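Local coordinates for PbSGBP-B lipoprotein (Prevotella bryantii B14, PDB 6D2Y) that probably binds polysaccharide at the bacterial cell surface as a lipoprotein of a polysaccharide utilization locus, at residues A[248-251]-A[252-255]; A[258-261]-A[262-265]; A[138-141]-A[142-145]; A[296-299]-A[300-303]; A[304-308]-A[309-313]. All blocks are in the same frame, centred on the assembly; numbering follows the deposited sequence. Where two conformers were deposited one is given.

Interaction 1 of 5, residues A[248-251]-A[252-255]; sequences QSDD and TSLS. With MG (magnesium ion), chain B.
The flat group here is the carboxylate of D250, which is gripped along its rim by T252. The hydroxyl of T252 donates from OG1 to D250 OD1 (3.0 Å) on the syn lone pair, the side facing the other oxygen. The backbone N-H of the same threonine reaches OD1 from the anti side, 22° out of the carboxylate plane, with T252 N 3.0 Å from D250 OD1. OD2 is taken by the Y258 hydroxyl, so both oxygens are held and the group can hardly rotate. D250 CG sits between its own N and carbonyl carbon (chi1 52°), which folds the carboxylate back over the turn. The main chain closes beneath it: S253 N bonds to D250 O at 3.1 Å, the donor lying well above the carbonyl plane. In return S253 OG accepts from D250 N (3.0 Å) and is also hydrogen-bonded to G256 O. T252 OG1 has a second partner in K450 NZ, a lysine that would probably polarise the hydroxyl and stabilise the negative charge of the D250 carboxylate. Two residues beyond S253, S255 O binds the magnesium ion at 2.3 Å beside water 1, with D225, D227, N257 and D452 completing the site. The loop thus combines an Asx turn with a type I beta turn from D250 to S253, set in the hairpin connection that leads into the magnesium site.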
loop_
_atom_site.group_PDB
_atom_site.type_symbol
_atom_site.label_atom_id
_atom_site.label_comp_id
_atom_site.label_asym_id
_atom_site.label_seq_id
_atom_site.Cartn_x
_atom_site.Cartn_y
_atom_site.Cartn_z
ATOM N N GLN A 248 -16.198 18.826 -10.428
ATOM C CA GLN A 248 -17.459 18.568 -11.108
ATOM C C GLN A 248 -17.754 17.077 -11.051
ATOM O O GLN A 248 -16.938 16.276 -10.587
ATOM C CB GLN A 248 -17.414 19.046 -12.560
ATOM C CG GLN A 248 -16.394 18.293 -13.403
ATOM C CD GLN A 248 -16.135 18.953 -14.739
ATOM O OE1 GLN A 248 -16.579 20.074 -14.986
ATOM N NE2 GLN A 248 -15.410 18.262 -15.609
ATOM N N SER A 249 -18.935 16.715 -11.545
ATOM C CA SER A 249 -19.351 15.325 -11.639
ATOM C C SER A 249 -20.054 15.105 -12.968
ATOM O O SER A 249 -20.803 15.970 -13.432
ATOM C CB SER A 249 -20.284 14.935 -10.486
ATOM O OG SER A 249 -21.557 15.535 -10.641
ATOM N N ASP A 250 -19.807 13.948 -13.573
ATOM C CA ASP A 250 -20.430 13.589 -14.841
ATOM C C ASP A 250 -20.373 12.065 -14.979
ATOM O O ASP A 250 -20.292 11.348 -13.980
ATOM C CB ASP A 250 -19.756 14.342 -16.001
ATOM C CG ASP A 250 -18.243 14.192 -16.003
ATOM O OD1 ASP A 250 -17.740 13.088 -15.709
ATOM O OD2 ASP A 250 -17.550 15.189 -16.296
ATOM N N ASP A 251 -20.408 11.577 -16.225
ATOM C CA ASP A 251 -20.471 10.138 -16.472
ATOM C C ASP A 251 -19.192 9.410 -16.083
ATOM O O ASP A 251 -19.238 8.202 -15.828
ATOM C CB ASP A 251 -20.781 9.868 -17.946
ATOM C CG ASP A 251 -22.243 10.080 -18.280
ATOM O OD1 ASP A 251 -23.081 9.987 -17.358
ATOM O OD2 ASP A 251 -22.555 10.328 -19.464
ATOM N N THR A 252 -18.057 10.103 -16.044
ATOM C CA THR A 252 -16.796 9.496 -15.643
ATOM C C THR A 252 -16.589 9.492 -14.134
ATOM O O THR A 252 -15.523 9.069 -13.676
ATOM C CB THR A 252 -15.628 10.224 -16.313
ATOM O OG1 THR A 252 -15.284 11.390 -15.543
ATOM C CG2 THR A 252 -15.997 10.645 -17.726
ATOM N N SER A 253 -17.569 9.959 -13.363
ATOM C CA SER A 253 -17.397 10.085 -11.922
ATOM C C SER A 253 -17.273 8.720 -11.259
ATOM O O SER A 253 -17.961 7.763 -11.625
ATOM C CB SER A 253 -18.573 10.846 -11.311
ATOM O OG SER A 253 -18.418 12.246 -11.458
ATOM N N LEU A 254 -16.383 8.636 -10.271
ATOM C CA LEU A 254 -16.343 7.469 -9.398
ATOM C C LEU A 254 -17.446 7.543 -8.351
ATOM O O LEU A 254 -18.171 6.568 -8.127
ATOM C CB LEU A 254 -14.974 7.369 -8.726
ATOM C CG LEU A 254 -14.869 6.418 -7.536
ATOM C CD1 LEU A 254 -14.840 4.972 -8.009
ATOM C CD2 LEU A 254 -13.646 6.749 -6.703
ATOM N N SER A 255 -17.581 8.700 -7.702
ATOM C CA SER A 255 -18.645 8.914 -6.726
ATOM C C SER A 255 -18.827 10.425 -6.587
ATOM O O SER A 255 -18.020 11.087 -5.926
ATOM C CB SER A 255 -18.319 8.268 -5.390
ATOM O OG SER A 255 -19.385 8.443 -4.475
HETATM MG MG MG B . -16.485 12.353 -4.853
HETATM O O HOH W 1 -16.519 10.904 -3.452
#

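Interaction 2 of 5, residues A[258-261]-A[262-265]; sequences YMQI and GNTG
Q260, near the end of strand 258-261, reaches forward along the chain to G262 and N263. The tight part of the contact is one bond: Q260 NE2 donates to G262 O at 2.7 Å, nearly straight at 160°. The acceptor lies close to the plane of the glutamine amide, and the donor meets a lone pair of the carbonyl in its plane. An extended side chain, with CG anti to the backbone N (chi1 177°), carries the amide that far. I261 leaves the chain away from the loop, and its side chain finds apolar packing on I451, I426 and L428. The outer part is looser. The bond from Q260 NE2 to N263 OD1 is weak, at 3.3 Å, and the two amide planes stand 71° apart. N263 OD1 is held better by its own neighbour, accepting from T264 N at 2.8 Å from above its carbonyl plane. Beyond this, T264 and G265 are exposed. G262, between the two parts, has a positive phi. Because all of these donors and acceptors are neutral amides, the contact beyond the strand probably does not depend on the charge state of any side chain.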
loop_
_atom_site.group_PDB
_atom_site.type_symbol
_atom_site.label_atom_id
_atom_site.label_comp_id
_atom_site.label_asym_id
_atom_site.label_seq_id
_atom_site.Cartn_x
_atom_site.Cartn_y
_atom_site.Cartn_z
ATOM N N TYR A 258 -15.547 15.077 -8.568
ATOM C CA TYR A 258 -14.122 14.808 -8.532
ATOM C C TYR A 258 -13.379 16.114 -8.765
ATOM O O TYR A 258 -13.942 17.096 -9.252
ATOM C CB TYR A 258 -13.707 13.772 -9.588
ATOM C CG TYR A 258 -14.055 14.182 -11.003
ATOM C CD1 TYR A 258 -15.227 13.740 -11.605
ATOM C CD2 TYR A 258 -13.222 15.022 -11.732
ATOM C CE1 TYR A 258 -15.554 14.118 -12.896
ATOM C CE2 TYR A 258 -13.544 15.410 -13.017
ATOM C CZ TYR A 258 -14.708 14.952 -13.596
ATOM O OH TYR A 258 -15.021 15.334 -14.879
HETATM N N MSE A 259 -12.099 16.110 -8.424
HETATM C CA MSE A 259 -11.241 17.256 -8.684
HETATM C C MSE A 259 -10.287 16.906 -9.816
HETATM O O MSE A 259 -9.737 15.807 -9.849
HETATM C CB MSE A 259 -10.500 17.659 -7.408
HETATM C CG MSE A 259 -9.691 18.943 -7.478
HETATM SE SE MSE A 259 -7.944 18.742 -8.308
HETATM C CE MSE A 259 -7.064 17.762 -6.884
ATOM N N GLN A 260 -10.105 17.829 -10.757
ATOM C CA GLN A 260 -9.363 17.554 -11.979
ATOM C C GLN A 260 -8.164 18.484 -12.090
ATOM O O GLN A 260 -8.305 19.707 -11.980
ATOM C CB GLN A 260 -10.255 17.706 -13.213
ATOM C CG GLN A 260 -9.515 17.510 -14.530
ATOM C CD GLN A 260 -10.416 17.692 -15.733
ATOM O OE1 GLN A 260 -11.445 17.029 -15.866
ATOM N NE2 GLN A 260 -10.018 18.580 -16.633
ATOM N N ILE A 261 -6.991 17.896 -12.314
ATOM C CA ILE A 261 -5.767 18.634 -12.598
ATOM C C ILE A 261 -5.475 18.503 -14.086
ATOM O O ILE A 261 -5.475 17.392 -14.631
ATOM C CB ILE A 261 -4.592 18.113 -11.754
ATOM C CG1 ILE A 261 -4.898 18.239 -10.260
ATOM C CG2 ILE A 261 -3.309 18.845 -12.104
ATOM C CD1 ILE A 261 -3.816 17.661 -9.372
ATOM N N GLY A 262 -5.228 19.632 -14.745
ATOM C CA GLY A 262 -5.043 19.638 -16.179
ATOM C C GLY A 262 -6.367 19.573 -16.921
ATOM O O GLY A 262 -7.446 19.447 -16.340
ATOM N N ASN A 263 -6.271 19.662 -18.243
ATOM C CA ASN A 263 -7.447 19.621 -19.100
ATOM C C ASN A 263 -7.006 19.248 -20.507
ATOM O O ASN A 263 -5.813 19.137 -20.797
ATOM C CB ASN A 263 -8.199 20.958 -19.088
ATOM C CG ASN A 263 -9.687 20.793 -19.340
ATOM O OD1 ASN A 263 -10.151 19.714 -19.714
ATOM N ND2 ASN A 263 -10.443 21.866 -19.136
ATOM N N THR A 264 -7.992 19.054 -21.379
ATOM C CA THR A 264 -7.713 18.631 -22.744
ATOM C C THR A 264 -6.948 19.716 -23.492
ATOM O O THR A 264 -7.371 20.875 -23.531
ATOM C CB THR A 264 -9.015 18.307 -23.475
ATOM O OG1 THR A 264 -9.905 17.622 -22.585
ATOM C CG2 THR A 264 -8.740 17.427 -24.688
ATOM N N GLY A 265 -5.818 19.335 -24.085
ATOM C CA GLY A 265 -5.021 20.252 -24.873
ATOM C C GLY A 265 -4.113 21.172 -24.087
ATOM O O GLY A 265 -3.364 21.943 -24.701
#

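Interaction 3 of 5, residues A[138-141]-A[142-145]; sequences MSNE and WAKA
N140 and W142 meet in a local Asx turn, within a loop of the IPT/TIG domain that joins strands 134-138 and 148-154 of its immunoglobulin-like beta fold. The same residues form a type I beta turn from N140 to A143, so side chain and main chain close one corner together. N140 OD1 accepts from W142 N at 2.7 Å, the donor standing 47° out of the plane of the amide carbonyl. The asparagine has CG anti to its backbone N (chi1 178°), which lays the amide alongside the chain that follows. The main-chain closure is slacker, a weak bond from A143 N to N140 O. Behind it the methyl of A143 packs against N140 CB at 4.0 Å. E141 and W142 leave the turn on bonds directed away from it, and their ends join this domain to the next. E141 forms salt bridges with R455 and K314, which probably stabilise its negative charge in this buried setting. W142 donates from NE1 to D218 O and lies against L254 and S255, the nearest atom of its side chain about 6 Å from the magnesium ion. K144 NZ adds a hydrogen bond to L254 O. The turn therefore sits at the interface with the xyloglucan-binding domain. Within the turn, the indole comes nearest to the preceding peptide unit, with W142 CD1 3.5 Å from E141 C.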
loop_
_atom_site.group_PDB
_atom_site.type_symbol
_atom_site.label_atom_id
_atom_site.label_comp_id
_atom_site.label_asym_id
_atom_site.label_seq_id
_atom_site.Cartn_x
_atom_site.Cartn_y
_atom_site.Cartn_z
HETATM N N MSE A 138 -5.259 -2.640 -2.901
HETATM C CA MSE A 138 -6.423 -3.053 -3.662
HETATM C C MSE A 138 -6.458 -2.141 -4.884
HETATM O O MSE A 138 -6.116 -0.960 -4.782
HETATM C CB MSE A 138 -7.702 -2.931 -2.829
HETATM C CG MSE A 138 -8.816 -3.857 -3.261
HETATM SE SE MSE A 138 -10.585 -3.198 -2.808
HETATM C CE MSE A 138 -10.985 -4.247 -1.260
ATOM N N SER A 139 -6.848 -2.684 -6.040
ATOM C CA SER A 139 -6.788 -1.913 -7.280
ATOM C C SER A 139 -7.644 -0.656 -7.189
ATOM O O SER A 139 -7.186 0.449 -7.500
ATOM C CB SER A 139 -7.233 -2.779 -8.457
ATOM O OG SER A 139 -8.580 -3.189 -8.305
ATOM N N ASN A 140 -8.897 -0.808 -6.768
ATOM C CA ASN A 140 -9.792 0.329 -6.560
ATOM C C ASN A 140 -10.598 0.019 -5.306
ATOM O O ASN A 140 -11.529 -0.788 -5.346
ATOM C CB ASN A 140 -10.705 0.546 -7.761
ATOM C CG ASN A 140 -11.682 1.702 -7.566
ATOM O OD1 ASN A 140 -11.709 2.349 -6.520
ATOM N ND2 ASN A 140 -12.487 1.966 -8.589
ATOM N N GLU A 141 -10.244 0.663 -4.198
ATOM C CA GLU A 141 -11.011 0.478 -2.976
ATOM C C GLU A 141 -12.445 0.977 -3.113
ATOM O O GLU A 141 -13.285 0.638 -2.270
ATOM C CB GLU A 141 -10.314 1.185 -1.817
ATOM C CG GLU A 141 -8.903 0.676 -1.608
ATOM C CD GLU A 141 -8.176 1.380 -0.485
ATOM O OE1 GLU A 141 -8.805 2.204 0.213
ATOM O OE2 GLU A 141 -6.972 1.114 -0.302
ATOM N N TRP A 142 -12.744 1.781 -4.142
ATOM C CA TRP A 142 -14.096 2.259 -4.414
ATOM C C TRP A 142 -14.673 1.658 -5.695
ATOM O O TRP A 142 -15.403 2.323 -6.433
ATOM C CB TRP A 142 -14.106 3.785 -4.460
ATOM C CG TRP A 142 -14.072 4.420 -3.087
ATOM C CD1 TRP A 142 -13.141 4.215 -2.111
ATOM C CD2 TRP A 142 -15.016 5.354 -2.546
ATOM N NE1 TRP A 142 -13.439 4.970 -1.001
ATOM C CE2 TRP A 142 -14.588 5.677 -1.243
ATOM C CE3 TRP A 142 -16.179 5.951 -3.040
ATOM C CZ2 TRP A 142 -15.280 6.569 -0.431
ATOM C CZ3 TRP A 142 -16.863 6.828 -2.237
ATOM C CH2 TRP A 142 -16.414 7.132 -0.945
ATOM N N ALA A 143 -14.398 0.381 -5.932
ATOM C CA ALA A 143 -14.866 -0.272 -7.144
ATOM C C ALA A 143 -16.360 -0.542 -7.066
ATOM O O ALA A 143 -16.869 -1.025 -6.052
ATOM C CB ALA A 143 -14.113 -1.580 -7.370
ATOM N N LYS A 144 -17.060 -0.230 -8.152
ATOM C CA LYS A 144 -18.490 -0.470 -8.235
ATOM C C LYS A 144 -18.774 -1.935 -8.560
ATOM O O LYS A 144 -17.891 -2.696 -8.967
ATOM C CB LYS A 144 -19.126 0.438 -9.286
ATOM C CG LYS A 144 -18.519 1.828 -9.354
ATOM C CD LYS A 144 -19.266 2.715 -10.336
ATOM C CE LYS A 144 -19.180 4.173 -9.925
ATOM N NZ LYS A 144 -19.221 4.324 -8.445
ATOM N N ALA A 145 -20.037 -2.324 -8.386
ATOM C CA ALA A 145 -20.438 -3.708 -8.603
ATOM C C ALA A 145 -20.243 -4.104 -10.061
ATOM O O ALA A 145 -20.690 -3.404 -10.975
ATOM C CB ALA A 145 -21.897 -3.908 -8.194
#

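Interaction 4 of 5, residues A[296-299]-A[300-303]; sequences HPRL and CDVA
R298 and D301 form a salt bridge, with NH1 of the arginine 2.6 Å from OD2 of the aspartate. The guanidinium and carboxylate planes stand 79° apart, so the pair meets through a single nitrogen and a single oxygen instead of side by side. Water 2 strengthens the grip: it donates to D301 OD2 and accepts from the backbone N of R298, at 2.6 and 2.9 Å. The same carboxylate oxygen therefore holds both the side chain and the main chain of R298. One face of the guanidinium carries C300 SG, 3.0 Å above the plane and offset toward the rim, closest to NH2. The sulfur gets there because C300 places SG between its own N and carbonyl carbon (chi1 54°). A bend at chi3 curls the arginine back over this turn. Beneath the side chains, D301 N bonds to R298 O at 3.0 Å. A straighter bond, 167°, runs from A303 N to L299 O (3.1 Å), while V302 N makes only weak ones. Further out, P297 CG packs on V302 CG2 at 3.7 Å. The salt bridge and water 2 lie along one side of the short, weakly bonded helical turn 299-302. On another, L299 packs against F224 of strand 222-224 and Y282 of strand 279-282, while A303 touches L223, seating the helical turn against strands of two sheets.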
loop_
_atom_site.group_PDB
_atom_site.type_symbol
_atom_site.label_atom_id
_atom_site.label_comp_id
_atom_site.label_asym_id
_atom_site.label_seq_id
_atom_site.Cartn_x
_atom_site.Cartn_y
_atom_site.Cartn_z
ATOM N N HIS A 296 -13.333 27.012 6.260
ATOM C CA HIS A 296 -12.127 26.335 5.792
ATOM C C HIS A 296 -11.278 25.881 6.973
ATOM O O HIS A 296 -10.245 26.496 7.268
ATOM C CB HIS A 296 -11.309 27.239 4.869
ATOM C CG HIS A 296 -12.054 27.703 3.658
ATOM N ND1 HIS A 296 -11.613 28.742 2.867
ATOM C CD2 HIS A 296 -13.207 27.267 3.098
ATOM C CE1 HIS A 296 -12.464 28.929 1.874
ATOM N NE2 HIS A 296 -13.439 28.047 1.991
ATOM N N PRO A 297 -11.663 24.807 7.657
ATOM C CA PRO A 297 -10.909 24.378 8.839
ATOM C C PRO A 297 -9.561 23.787 8.466
ATOM O O PRO A 297 -9.294 23.434 7.313
ATOM C CB PRO A 297 -11.817 23.317 9.467
ATOM C CG PRO A 297 -12.551 22.738 8.297
ATOM C CD PRO A 297 -12.756 23.875 7.327
ATOM N N ARG A 298 -8.699 23.683 9.474
ATOM C CA ARG A 298 -7.436 22.983 9.304
ATOM C C ARG A 298 -7.700 21.507 9.035
ATOM O O ARG A 298 -8.594 20.899 9.632
ATOM C CB ARG A 298 -6.562 23.154 10.549
ATOM C CG ARG A 298 -5.920 24.530 10.661
ATOM C CD ARG A 298 -5.678 24.951 12.105
ATOM N NE ARG A 298 -4.777 24.047 12.816
ATOM C CZ ARG A 298 -5.105 23.382 13.920
ATOM N NH1 ARG A 298 -6.313 23.525 14.449
ATOM N NH2 ARG A 298 -4.224 22.581 14.499
ATOM N N LEU A 299 -6.923 20.926 8.119
ATOM C CA LEU A 299 -7.144 19.530 7.760
ATOM C C LEU A 299 -6.874 18.596 8.933
ATOM O O LEU A 299 -7.476 17.520 9.018
ATOM C CB LEU A 299 -6.275 19.155 6.561
ATOM C CG LEU A 299 -6.645 19.876 5.265
ATOM C CD1 LEU A 299 -5.709 19.472 4.145
ATOM C CD2 LEU A 299 -8.090 19.582 4.890
ATOM N N CYS A 300 -5.989 18.991 9.851
ATOM C CA CYS A 300 -5.714 18.164 11.022
ATOM C C CYS A 300 -6.882 18.134 11.999
ATOM O O CYS A 300 -6.907 17.279 12.890
ATOM C CB CYS A 300 -4.457 18.660 11.732
ATOM S SG CYS A 300 -4.493 20.413 12.159
ATOM N N ASP A 301 -7.839 19.051 11.861
ATOM C CA ASP A 301 -9.067 19.006 12.642
ATOM C C ASP A 301 -10.183 18.251 11.935
ATOM O O ASP A 301 -11.153 17.851 12.587
ATOM C CB ASP A 301 -9.545 20.425 12.965
ATOM C CG ASP A 301 -8.641 21.134 13.950
ATOM O OD1 ASP A 301 -8.064 20.457 14.828
ATOM O OD2 ASP A 301 -8.506 22.371 13.846
ATOM N N VAL A 302 -10.066 18.052 10.620
ATOM C CA VAL A 302 -11.072 17.302 9.878
ATOM C C VAL A 302 -10.831 15.803 10.005
ATOM O O VAL A 302 -11.778 15.020 10.140
ATOM C CB VAL A 302 -11.089 17.760 8.409
ATOM C CG1 VAL A 302 -11.998 16.868 7.575
ATOM C CG2 VAL A 302 -11.535 19.211 8.318
ATOM N N ALA A 303 -9.568 15.382 9.972
ATOM C CA ALA A 303 -9.195 13.989 10.159
ATOM C C ALA A 303 -8.050 13.903 11.158
ATOM O O ALA A 303 -7.293 14.858 11.352
ATOM C CB ALA A 303 -8.793 13.324 8.835
HETATM O O HOH W 2 -9.686 23.980 12.132
#

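Interaction 5 of 5, residues A[304-308]-A[309-313]; sequences DFSDW and TNKSL
K311 brings its ammonium group into a pocket of oxygens supplied by the loop before it. NZ forms a salt bridge with D304 OD2 at 3.2 Å, though as a hydrogen bond it is weak. A further weak bond goes from K311 NZ to D304 O. S306 O also faces NZ, but their deposited separation is so short that its exact value is doubtful. The lysine bends at chi2 (145°) to reach these groups, and its CD lies 3.6 Å from D307 O. The carboxylate of D304 is placed in turn by the loop: OD2 accepts a weak bond from S306 N (3.1 Å), and CG is anti to the backbone N (chi1 -170°), directing the group toward the lysine. Two successive main-chain bonds shape the turn between the partners: N310 N to D307 O at 3.1 Å, and K311 N to W308 O at 2.9 Å. Both donors stand well above the carbonyl planes. The W308 ring lies beside T309, whose CG2 is 3.9 Å from W308 CD1. F305 O lies in the ring plane at an edge of W308. Beyond, F421 stacks with F305 and meets W308 with planes about 60° apart. The pattern is a single turn of 3-10 helix entering strand 311-318, which pairs with 393-398 and 449-458 in a sheet of the beta sandwich.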
loop_
_atom_site.group_PDB
_atom_site.type_symbol
_atom_site.label_atom_id
_atom_site.label_comp_id
_atom_site.label_asym_id
_atom_site.label_seq_id
_atom_site.Cartn_x
_atom_site.Cartn_y
_atom_site.Cartn_z
ATOM N N ASP A 304 -7.929 12.740 11.794
ATOM C CA ASP A 304 -6.941 12.548 12.850
ATOM C C ASP A 304 -5.590 12.186 12.246
ATOM O O ASP A 304 -5.445 11.135 11.615
ATOM C CB ASP A 304 -7.400 11.464 13.821
ATOM C CG ASP A 304 -6.528 11.388 15.058
ATOM O OD1 ASP A 304 -6.906 11.975 16.093
ATOM O OD2 ASP A 304 -5.460 10.743 14.990
ATOM N N PHE A 305 -4.599 13.052 12.454
ATOM C CA PHE A 305 -3.249 12.839 11.954
ATOM C C PHE A 305 -2.278 12.404 13.045
ATOM O O PHE A 305 -1.069 12.360 12.797
ATOM C CB PHE A 305 -2.728 14.110 11.280
ATOM C CG PHE A 305 -3.271 14.337 9.898
ATOM C CD1 PHE A 305 -4.475 14.997 9.710
ATOM C CD2 PHE A 305 -2.573 13.901 8.784
ATOM C CE1 PHE A 305 -4.973 15.212 8.438
ATOM C CE2 PHE A 305 -3.063 14.116 7.511
ATOM C CZ PHE A 305 -4.266 14.770 7.337
ATOM N N SER A 306 -2.771 12.096 14.242
ATOM C CA SER A 306 -1.894 11.624 15.305
ATOM C C SER A 306 -1.224 10.321 14.889
ATOM O O SER A 306 -1.807 9.500 14.173
ATOM C CB SER A 306 -2.679 11.429 16.603
ATOM O OG SER A 306 -3.691 10.449 16.448
ATOM N N ASP A 307 0.019 10.141 15.342
ATOM C CA ASP A 307 0.839 8.991 14.961
ATOM C C ASP A 307 0.900 8.862 13.440
ATOM O O ASP A 307 0.594 7.818 12.860
ATOM C CB ASP A 307 0.319 7.704 15.607
ATOM C CG ASP A 307 0.306 7.774 17.123
ATOM O OD1 ASP A 307 1.231 8.385 17.701
ATOM O OD2 ASP A 307 -0.625 7.214 17.738
ATOM N N TRP A 308 1.305 9.959 12.793
ATOM C CA TRP A 308 1.283 10.031 11.335
ATOM C C TRP A 308 2.265 9.063 10.689
ATOM O O TRP A 308 2.054 8.647 9.544
ATOM C CB TRP A 308 1.577 11.460 10.882
ATOM C CG TRP A 308 2.884 11.993 11.380
ATOM C CD1 TRP A 308 4.111 11.826 10.805
ATOM C CD2 TRP A 308 3.097 12.784 12.556
ATOM N NE1 TRP A 308 5.074 12.463 11.551
ATOM C CE2 TRP A 308 4.477 13.057 12.631
ATOM C CE3 TRP A 308 2.254 13.286 13.553
ATOM C CZ2 TRP A 308 5.033 13.811 13.662
ATOM C CZ3 TRP A 308 2.808 14.033 14.576
ATOM C CH2 TRP A 308 4.185 14.289 14.624
ATOM N N THR A 309 3.339 8.695 11.390
ATOM C CA THR A 309 4.312 7.776 10.807
ATOM C C THR A 309 3.715 6.401 10.537
ATOM O O THR A 309 4.293 5.628 9.766
ATOM C CB THR A 309 5.534 7.649 11.717
ATOM O OG1 THR A 309 5.114 7.626 13.087
ATOM C CG2 THR A 309 6.476 8.820 11.496
ATOM N N ASN A 310 2.577 6.079 11.152
ATOM C CA ASN A 310 1.870 4.831 10.902
ATOM C C ASN A 310 0.616 5.053 10.061
ATOM O O ASN A 310 -0.334 4.269 10.132
ATOM C CB ASN A 310 1.516 4.142 12.221
ATOM C CG ASN A 310 2.743 3.679 12.982
ATOM O OD1 ASN A 310 3.805 3.454 12.398
ATOM N ND2 ASN A 310 2.602 3.536 14.292
ATOM N N LYS A 311 0.603 6.114 9.256
ATOM C CA LYS A 311 -0.563 6.459 8.459
ATOM C C LYS A 311 -0.128 6.807 7.042
ATOM O O LYS A 311 1.044 7.089 6.779
ATOM C CB LYS A 311 -1.343 7.621 9.082
ATOM C CG LYS A 311 -2.450 7.181 10.025
ATOM C CD LYS A 311 -2.602 8.150 11.187
ATOM C CE LYS A 311 -3.809 7.804 12.042
ATOM N NZ LYS A 311 -3.856 8.616 13.289
ATOM N N SER A 312 -1.096 6.780 6.129
ATOM C CA SER A 312 -0.835 6.997 4.716
ATOM C C SER A 312 -1.910 7.894 4.124
ATOM O O SER A 312 -3.071 7.859 4.540
ATOM C CB SER A 312 -0.790 5.673 3.937
ATOM O OG SER A 312 0.253 4.837 4.402
ATOM N N LEU A 313 -1.508 8.698 3.143
ATOM C CA LEU A 313 -2.445 9.464 2.336
ATOM C C LEU A 313 -2.926 8.596 1.180
ATOM O O LEU A 313 -2.116 7.975 0.483
ATOM C CB LEU A 313 -1.788 10.741 1.810
ATOM C CG LEU A 313 -2.650 11.674 0.957
ATOM C CD1 LEU A 313 -3.499 12.596 1.825
ATOM C CD2 LEU A 313 -1.772 12.476 0.012
#

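Interaction 3 comes first along the chain, in the IPT/TIG domain, followed by interactions 1, 2, 4 and 5 in the xyloglucan-binding domain. Interaction 1 lies in the loop joining strands 246-248 and 258-261, and interaction 2 runs along strand 258-261 into the loop after it; their centres are 13 Å apart and they touch through Y258. Interaction 3 lies 15 Å from interaction 1 between centres and touches it, so the domain junction runs beside the magnesium site. Interactions 4 and 5, 14 Å apart and in contact, cover the helix 299-302 and the start of strand 311-318; their centres are 25 and 29 Å from that of interaction 1. Interactions 2 and 5 reach the same antiparallel sheet.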